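Local coordinates for protein ATP-dependent kinase YFH7 (Saccharomyces cerevisiae, PDB 2GA8) that acts as an ATP-dependent kinase and could be involved in assembling the endoplasmic reticulum membrane, at residues Gly95-His100 against Ala123-Gly128; Phe106-Tyr111 against Ser192-Gln197. One frame throughout, in Å; residues are numbered along the deposited sequence.

Contact 1: Gly95-His100 against Ala123-Gly128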
ATOM      1  N   GLY A  95      21.452  -6.315   4.832  1.00 24.90           N
ATOM      2  CA  GLY A  95      20.012  -6.453   4.989  1.00 23.75           C
ATOM      3  C   GLY A  95      19.315  -7.174   3.853  1.00 24.99           C
ATOM      4  O   GLY A  95      18.142  -6.914   3.574  1.00 23.31           O
ATOM      5  N   LEU A  96      20.027  -8.092   3.205  1.00 24.67           N
ATOM      6  CA  LEU A  96      19.469  -8.841   2.087  1.00 26.17           C
ATOM      7  C   LEU A  96      19.597 -10.355   2.224  1.00 25.97           C
ATOM      8  O   LEU A  96      20.399 -10.858   3.013  1.00 25.10           O
ATOM      9  CB  LEU A  96      20.140  -8.393   0.785  1.00 27.97           C
ATOM     10  CG  LEU A  96      19.818  -6.980   0.289  1.00 28.51           C
ATOM     11  CD1 LEU A  96      20.702  -6.631  -0.890  1.00 31.41           C
ATOM     12  CD2 LEU A  96      18.357  -6.901  -0.107  1.00 29.94           C
ATOM     13  N   PHE A  97      18.775 -11.065   1.456  1.00 27.42           N
ATOM     14  CA  PHE A  97      18.774 -12.524   1.407  1.00 27.27           C
ATOM     15  C   PHE A  97      19.243 -12.847  -0.013  1.00 28.51           C
ATOM     16  O   PHE A  97      18.432 -13.033  -0.920  1.00 26.90           O
ATOM     17  CB  PHE A  97      17.358 -13.079   1.614  1.00 26.95           C
ATOM     18  CG  PHE A  97      16.791 -12.825   2.982  1.00 26.13           C
ATOM     19  CD1 PHE A  97      17.374 -13.392   4.110  1.00 27.22           C
ATOM     20  CD2 PHE A  97      15.660 -12.029   3.143  1.00 26.74           C
ATOM     21  CE1 PHE A  97      16.836 -13.171   5.382  1.00 26.91           C
ATOM     22  CE2 PHE A  97      15.114 -11.801   4.406  1.00 25.29           C
ATOM     23  CZ  PHE A  97      15.705 -12.375   5.528  1.00 26.35           C
ATOM     24  N   LYS A  98      20.557 -12.900  -0.197  1.00 29.22           N
ATOM     25  CA  LYS A  98      21.156 -13.154  -1.504  1.00 30.95           C
ATOM     26  C   LYS A  98      20.513 -14.238  -2.365  1.00 30.49           C
ATOM     27  O   LYS A  98      20.287 -14.030  -3.557  1.00 31.49           O
ATOM     28  CB  LYS A  98      22.647 -13.468  -1.340  1.00 33.29           C
ATOM     29  CG  LYS A  98      23.406 -13.574  -2.657  1.00 36.05           C
ATOM     30  CD  LYS A  98      24.886 -13.836  -2.420  1.00 37.81           C
ATOM     31  CE  LYS A  98      25.668 -13.806  -3.724  1.00 38.91           C
ATOM     32  NZ  LYS A  98      25.146 -14.779  -4.721  1.00 38.91           N
ATOM     33  N   ASP A  99      20.208 -15.387  -1.769  1.00 29.40           N
ATOM     34  CA  ASP A  99      19.632 -16.498  -2.520  1.00 30.08           C
ATOM     35  C   ASP A  99      18.118 -16.486  -2.741  1.00 29.02           C
ATOM     36  O   ASP A  99      17.571 -17.445  -3.288  1.00 28.34           O
ATOM     37  CB  ASP A  99      20.017 -17.824  -1.858  1.00 32.82           C
ATOM     38  CG  ASP A  99      21.519 -17.996  -1.722  1.00 35.43           C
ATOM     39  OD1 ASP A  99      22.244 -17.719  -2.701  1.00 38.25           O
ATOM     40  OD2 ASP A  99      21.976 -18.418  -0.637  1.00 37.17           O
ATOM     41  N   HIS A 100      17.436 -15.416  -2.341  1.00 25.83           N
ATOM     42  CA  HIS A 100      15.985 -15.373  -2.503  1.00 25.11           C
ATOM     43  C   HIS A 100      15.413 -14.083  -3.080  1.00 23.03           C
ATOM     44  O   HIS A 100      14.200 -13.894  -3.077  1.00 24.03           O
ATOM     45  CB  HIS A 100      15.316 -15.652  -1.154  1.00 26.53           C
ATOM     46  CG  HIS A 100      15.609 -17.012  -0.603  1.00 28.36           C
ATOM     47  ND1 HIS A 100      15.077 -18.163  -1.143  1.00 29.49           N
ATOM     48  CD2 HIS A 100      16.390 -17.407   0.431  1.00 30.43           C
ATOM     49  CE1 HIS A 100      15.518 -19.209  -0.464  1.00 31.51           C
ATOM     50  NE2 HIS A 100      16.315 -18.776   0.496  1.00 31.31           N
ATOM     51  N   ALA A 123       9.997  -6.674  13.343  1.00 21.63           N
ATOM     52  CA  ALA A 123      10.218  -6.425  11.927  1.00 20.00           C
ATOM     53  C   ALA A 123       9.797  -7.647  11.121  1.00 18.93           C
ATOM     54  O   ALA A 123      10.073  -8.784  11.508  1.00 17.07           O
ATOM     55  CB  ALA A 123      11.686  -6.116  11.670  1.00 19.17           C
ATOM     56  N   VAL A 124       9.123  -7.401  10.001  1.00 16.50           N
ATOM     57  CA  VAL A 124       8.672  -8.461   9.110  1.00 15.86           C
ATOM     58  C   VAL A 124       9.327  -8.196   7.761  1.00 14.26           C
ATOM     59  O   VAL A 124       9.120  -7.140   7.168  1.00 11.92           O
ATOM     60  CB  VAL A 124       7.138  -8.439   8.943  1.00 16.61           C
ATOM     61  CG1 VAL A 124       6.704  -9.483   7.912  1.00 15.85           C
ATOM     62  CG2 VAL A 124       6.468  -8.704  10.291  1.00 18.76           C
ATOM     63  N   VAL A 125      10.137  -9.144   7.292  1.00 13.96           N
ATOM     64  CA  VAL A 125      10.831  -8.991   6.017  1.00 14.48           C
ATOM     65  C   VAL A 125      10.602 -10.172   5.089  1.00 15.07           C
ATOM     66  O   VAL A 125      10.325 -11.284   5.537  1.00 14.32           O
ATOM     67  CB  VAL A 125      12.362  -8.829   6.207  1.00 14.58           C
ATOM     68  CG1 VAL A 125      12.664  -7.528   6.928  1.00 15.09           C
ATOM     69  CG2 VAL A 125      12.927 -10.013   6.993  1.00 15.46           C
ATOM     70  N   ALA A 126      10.710  -9.912   3.791  1.00 15.28           N
ATOM     71  CA  ALA A 126      10.541 -10.947   2.786  1.00 15.78           C
ATOM     72  C   ALA A 126      11.747 -10.924   1.850  1.00 15.65           C
ATOM     73  O   ALA A 126      12.849 -10.582   2.270  1.00 16.12           O
ATOM     74  CB  ALA A 126       9.246 -10.738   2.013  1.00 15.65           C
ATOM     75  N   ARG A 127      11.549 -11.253   0.580  1.00 16.38           N
ATOM     76  CA  ARG A 127      12.685 -11.312  -0.333  1.00 17.06           C
ATOM     77  C   ARG A 127      13.442 -10.010  -0.573  1.00 17.33           C
ATOM     78  O   ARG A 127      14.570 -10.040  -1.047  1.00 19.65           O
ATOM     79  CB  ARG A 127      12.262 -11.941  -1.665  1.00 16.97           C
ATOM     80  CG  ARG A 127      11.478 -11.062  -2.625  1.00 14.86           C
ATOM     81  CD  ARG A 127      11.124 -11.902  -3.851  1.00 15.15           C
ATOM     82  NE  ARG A 127      11.153 -11.147  -5.101  1.00 15.40           N
ATOM     83  CZ  ARG A 127      10.082 -10.630  -5.694  1.00 16.82           C
ATOM     84  NH1 ARG A 127       8.878 -10.775  -5.152  1.00 16.12           N
ATOM     85  NH2 ARG A 127      10.217  -9.980  -6.842  1.00 14.37           N
ATOM     86  N   GLY A 128      12.837  -8.879  -0.227  1.00 16.29           N
ATOM     87  CA  GLY A 128      13.497  -7.599  -0.417  1.00 15.65           C
ATOM     88  C   GLY A 128      14.414  -7.230   0.739  1.00 16.29           C
ATOM     89  O   GLY A 128      15.194  -6.283   0.651  1.00 16.86           O
TER
HETATM   90  O   HOH W   1      17.119  -4.849   1.996  1.00 19.41           O
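Leu-96 and His-100 bring an irregular loop, 95-100, alongside strand 123-125 and the residues that follow it: Leu-96 CA lies 6.6 Å from Gly-128 CA and His-100 CA 5.7 Å from Arg-127 CA. This is a loop packed on the mixed sheet of a P-loop kinase. Phe-97 makes the largest single contribution. Its bond from CA to CB points toward 123-128, and chi1 of -66° places CG beside the backbone N. The ring meets its neighbours edge-on: CE2 is 3.8 Å from Val-125 CG2, and CD2 lies 3.3 Å from Ala-126 O, also near the ring plane. A flat aromatic suits this place because its weakly positive C-H edge can face Ala-126 O, while the same edge packs against the Val-125 methyl. Small Ala-126 turns its methyl away, onto helix 192-206. His-100 N bonds to Phe-97 O, closing a turn; His-100 O lies 3.1 Å from Arg-127 CB. The arginine's charged end runs on, NH1 to Asn-193 OD1 and NE to Val-101 O, tying helix and loop together. Leu-96 reaches in with CD2, 3.3 Å from Gly-128 O. Beside it, one water donates to both Gly-95 O and Gly-128 O, each 2.8 Å away.

Contact 2: Phe106-Tyr111 against Ser192-Gln197; sequences FQPVKY and SNNFLQ
Phe-106 and Asn-193 supply the polar link between the two segments. Asn-193 ND2 donates to Phe-106 O at 2.8 Å, fairly straight with an N-H...O angle of 157°; the donor lies in the carbonyl plane, on a lone pair, and the oxygen is close to the amide plane of the asparagine. The helix side chain has CG anti to its carbonyl carbon (chi1 -50°), which turns the amide outward to the loop. Asparagine fits because one short group both gives and receives: ND2 also donates to Asp-103 O, and with OD1 engaged by Arg-127 the amide is gripped at both ends and its rotation is fixed. A leucine here would probably leave the carbonyl of Phe-106 without its donor and Arg-127 without its main partner, in a buried setting.

The apolar part centres on Pro-108, whose CA is 6.3 Å from that of Asn-194. Its ring points at the helix, and CG sits 3.9 Å from Asn-193 O. Gln-197 comes up one turn later, starting out anti to its backbone N and then bending (chi2 55°); its CB lies 3.8 Å from Pro-108 CG and its OE1 3.7 Å from the same atom. The aliphatic part of the glutamine thus packs on the pyrrolidine ring. Proline suits a place just before strand 109-111, since its compact ring fills the space against the helix and it has no N-H to satisfy. Next to it, Val-109 faces away from the helix, onto Val-125.

The whole is helix-on-sheet packing of an alpha/beta protein: the first turns of helix 192-206 lie against the lead-in to a strand of the mixed sheet.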
ATOM      1  N   PHE A 106       9.244 -17.074  -1.342  1.00 16.67           N
ATOM      2  CA  PHE A 106       9.975 -16.937  -0.087  1.00 17.25           C
ATOM      3  C   PHE A 106       8.994 -16.358   0.926  1.00 17.61           C
ATOM      4  O   PHE A 106       8.461 -15.268   0.722  1.00 18.12           O
ATOM      5  CB  PHE A 106      11.157 -15.983  -0.260  1.00 18.20           C
ATOM      6  CG  PHE A 106      11.940 -15.739   1.004  1.00 19.95           C
ATOM      7  CD1 PHE A 106      12.745 -16.736   1.544  1.00 20.30           C
ATOM      8  CD2 PHE A 106      11.886 -14.505   1.642  1.00 20.23           C
ATOM      9  CE1 PHE A 106      13.488 -16.505   2.699  1.00 21.52           C
ATOM     10  CE2 PHE A 106      12.625 -14.262   2.799  1.00 22.30           C
ATOM     11  CZ  PHE A 106      13.428 -15.265   3.328  1.00 22.90           C
ATOM     12  N   GLN A 107       8.740 -17.087   2.007  1.00 17.61           N
ATOM     13  CA  GLN A 107       7.803 -16.606   3.013  1.00 18.47           C
ATOM     14  C   GLN A 107       8.417 -15.558   3.924  1.00 17.02           C
ATOM     15  O   GLN A 107       9.593 -15.630   4.283  1.00 16.26           O
ATOM     16  CB  GLN A 107       7.263 -17.771   3.854  1.00 20.63           C
ATOM     17  CG  GLN A 107       6.347 -18.715   3.086  1.00 26.61           C
ATOM     18  CD  GLN A 107       5.150 -18.001   2.485  1.00 30.14           C
ATOM     19  OE1 GLN A 107       4.312 -17.449   3.204  1.00 32.47           O
ATOM     20  NE2 GLN A 107       5.066 -18.002   1.162  1.00 30.17           N
ATOM     21  N   PRO A 108       7.621 -14.547   4.297  1.00 16.03           N
ATOM     22  CA  PRO A 108       8.088 -13.476   5.179  1.00 16.32           C
ATOM     23  C   PRO A 108       8.472 -14.065   6.529  1.00 16.30           C
ATOM     24  O   PRO A 108       7.880 -15.052   6.973  1.00 16.07           O
ATOM     25  CB  PRO A 108       6.869 -12.562   5.292  1.00 15.20           C
ATOM     26  CG  PRO A 108       6.161 -12.771   3.989  1.00 16.03           C
ATOM     27  CD  PRO A 108       6.266 -14.263   3.793  1.00 16.35           C
ATOM     28  N   VAL A 109       9.468 -13.466   7.168  1.00 18.47           N
ATOM     29  CA  VAL A 109       9.918 -13.914   8.478  1.00 19.15           C
ATOM     30  C   VAL A 109       9.936 -12.712   9.419  1.00 20.44           C
ATOM     31  O   VAL A 109       9.992 -11.563   8.974  1.00 18.47           O
ATOM     32  CB  VAL A 109      11.323 -14.565   8.401  1.00 18.95           C
ATOM     33  CG1 VAL A 109      11.258 -15.820   7.542  1.00 20.84           C
ATOM     34  CG2 VAL A 109      12.333 -13.585   7.824  1.00 18.98           C
ATOM     35  N   LYS A 110       9.883 -12.983  10.719  1.00 20.65           N
ATOM     36  CA  LYS A 110       9.861 -11.929  11.727  1.00 22.40           C
ATOM     37  C   LYS A 110      11.036 -12.005  12.692  1.00 24.08           C
ATOM     38  O   LYS A 110      11.699 -13.035  12.801  1.00 23.54           O
ATOM     39  CB  LYS A 110       8.571 -12.029  12.537  1.00 23.89           C
ATOM     40  CG  LYS A 110       8.479 -13.326  13.332  1.00 23.74           C
ATOM     41  CD  LYS A 110       7.156 -13.472  14.054  1.00 28.35           C
ATOM     42  CE  LYS A 110       7.090 -14.799  14.796  1.00 28.38           C
ATOM     43  NZ  LYS A 110       5.742 -15.045  15.385  1.00 32.16           N
ATOM     44  N   TYR A 111      11.278 -10.902  13.395  1.00 25.25           N
ATOM     45  CA  TYR A 111      12.342 -10.829  14.389  1.00 26.50           C
ATOM     46  C   TYR A 111      12.266  -9.522  15.167  1.00 29.57           C
ATOM     47  O   TYR A 111      11.758  -8.517  14.669  1.00 26.22           O
ATOM     48  CB  TYR A 111      13.719 -10.978  13.729  1.00 24.30           C
ATOM     49  CG  TYR A 111      14.130  -9.841  12.824  1.00 23.74           C
ATOM     50  CD1 TYR A 111      14.788  -8.721  13.331  1.00 22.61           C
ATOM     51  CD2 TYR A 111      13.868  -9.888  11.457  1.00 23.71           C
ATOM     52  CE1 TYR A 111      15.179  -7.679  12.497  1.00 22.81           C
ATOM     53  CE2 TYR A 111      14.253  -8.853  10.613  1.00 22.69           C
ATOM     54  CZ  TYR A 111      14.907  -7.752  11.139  1.00 23.21           C
ATOM     55  OH  TYR A 111      15.285  -6.732  10.305  1.00 23.27           O
ATOM     56  N   SER A 192       6.777  -8.293  -3.717  1.00 11.74           N
ATOM     57  CA  SER A 192       5.363  -8.655  -3.698  1.00 11.29           C
ATOM     58  C   SER A 192       5.035  -9.538  -2.500  1.00 10.19           C
ATOM     59  O   SER A 192       3.905  -9.517  -2.002  1.00 11.41           O
ATOM     60  CB  SER A 192       4.978  -9.387  -4.990  1.00 11.01           C
ATOM     61  OG  SER A 192       5.705 -10.591  -5.123  1.00 12.50           O
ATOM     62  N   ASN A 193       6.026 -10.313  -2.052  1.00  9.63           N
ATOM     63  CA  ASN A 193       5.881 -11.211  -0.907  1.00 12.94           C
ATOM     64  C   ASN A 193       5.480 -10.420   0.339  1.00 11.88           C
ATOM     65  O   ASN A 193       4.507 -10.751   1.026  1.00 12.60           O
ATOM     66  CB  ASN A 193       7.216 -11.913  -0.579  1.00 12.16           C
ATOM     67  CG  ASN A 193       7.880 -12.561  -1.792  1.00 15.80           C
ATOM     68  OD1 ASN A 193       7.779 -12.071  -2.911  1.00 15.87           O
ATOM     69  ND2 ASN A 193       8.600 -13.654  -1.554  1.00 13.50           N
ATOM     70  N   ASN A 194       6.253  -9.382   0.638  1.00 13.04           N
ATOM     71  CA  ASN A 194       5.983  -8.579   1.821  1.00 11.46           C
ATOM     72  C   ASN A 194       4.772  -7.666   1.666  1.00 11.61           C
ATOM     73  O   ASN A 194       4.127  -7.327   2.657  1.00 12.18           O
ATOM     74  CB  ASN A 194       7.222  -7.768   2.228  1.00 11.57           C
ATOM     75  CG  ASN A 194       7.480  -7.816   3.726  1.00 13.52           C
ATOM     76  OD1 ASN A 194       8.051  -6.890   4.307  1.00 13.22           O
ATOM     77  ND2 ASN A 194       7.065  -8.904   4.357  1.00  9.10           N
ATOM     78  N   PHE A 195       4.453  -7.258   0.441  1.00  9.86           N
ATOM     79  CA  PHE A 195       3.279  -6.416   0.266  1.00 10.35           C
ATOM     80  C   PHE A 195       2.054  -7.281   0.561  1.00 10.86           C
ATOM     81  O   PHE A 195       1.107  -6.850   1.217  1.00  9.76           O
ATOM     82  CB  PHE A 195       3.182  -5.863  -1.152  1.00 11.35           C
ATOM     83  CG  PHE A 195       2.120  -4.817  -1.297  1.00 13.43           C
ATOM     84  CD1 PHE A 195       2.383  -3.496  -0.952  1.00 14.03           C
ATOM     85  CD2 PHE A 195       0.828  -5.165  -1.674  1.00 15.50           C
ATOM     86  CE1 PHE A 195       1.372  -2.535  -0.976  1.00 14.62           C
ATOM     87  CE2 PHE A 195      -0.190  -4.211  -1.698  1.00 15.43           C
ATOM     88  CZ  PHE A 195       0.083  -2.899  -1.348  1.00 15.11           C
ATOM     89  N   LEU A 196       2.071  -8.510   0.061  1.00 12.91           N
ATOM     90  CA  LEU A 196       0.971  -9.424   0.317  1.00 11.57           C
ATOM     91  C   LEU A 196       0.879  -9.635   1.827  1.00 12.09           C
ATOM     92  O   LEU A 196      -0.214  -9.702   2.388  1.00 12.59           O
ATOM     93  CB  LEU A 196       1.211 -10.766  -0.384  1.00 14.06           C
ATOM     94  CG  LEU A 196       0.186 -11.866  -0.087  1.00 15.12           C
ATOM     95  CD1 LEU A 196      -1.210 -11.382  -0.475  1.00 15.65           C
ATOM     96  CD2 LEU A 196       0.553 -13.135  -0.865  1.00 17.98           C
ATOM     97  N   GLN A 197       2.028  -9.720   2.495  1.00 11.79           N
ATOM     98  CA  GLN A 197       2.031  -9.919   3.935  1.00 13.29           C
ATOM     99  C   GLN A 197       1.396  -8.719   4.634  1.00 12.11           C
ATOM    100  O   GLN A 197       0.700  -8.878   5.630  1.00 12.49           O
ATOM    101  CB  GLN A 197       3.456 -10.144   4.451  1.00 13.07           C
ATOM    102  CG  GLN A 197       3.518 -10.659   5.886  1.00 15.16           C
ATOM    103  CD  GLN A 197       2.712 -11.937   6.094  1.00 16.12           C
ATOM    104  OE1 GLN A 197       2.740 -12.844   5.265  1.00 19.10           O
ATOM    105  NE2 GLN A 197       2.002 -12.015   7.214  1.00 18.13           N
TER

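Overall arrangement
The two contacts form one continuous patch, their centres about 8 Å apart, and their segments alternate along the chain. Strands 109-111 and 123-125 are antiparallel neighbours in the mixed sheet, joined by Val-109 N to Val-125 O at 2.9 Å. A second tie, Arg-127 NH1 to Asn-193 OD1 at 2.8 Å, connects the turn of contact 1 to the helix of contact 2. The Phe-106 ring of contact 2 stacks with His-100 of contact 1 and meets Phe-97 with the planes at about 50°. Both contacts lie away from the ATP site inferred by similarity; the side chain of Leu-96 in contact 1 is about 6 Å from a bound mercury ion.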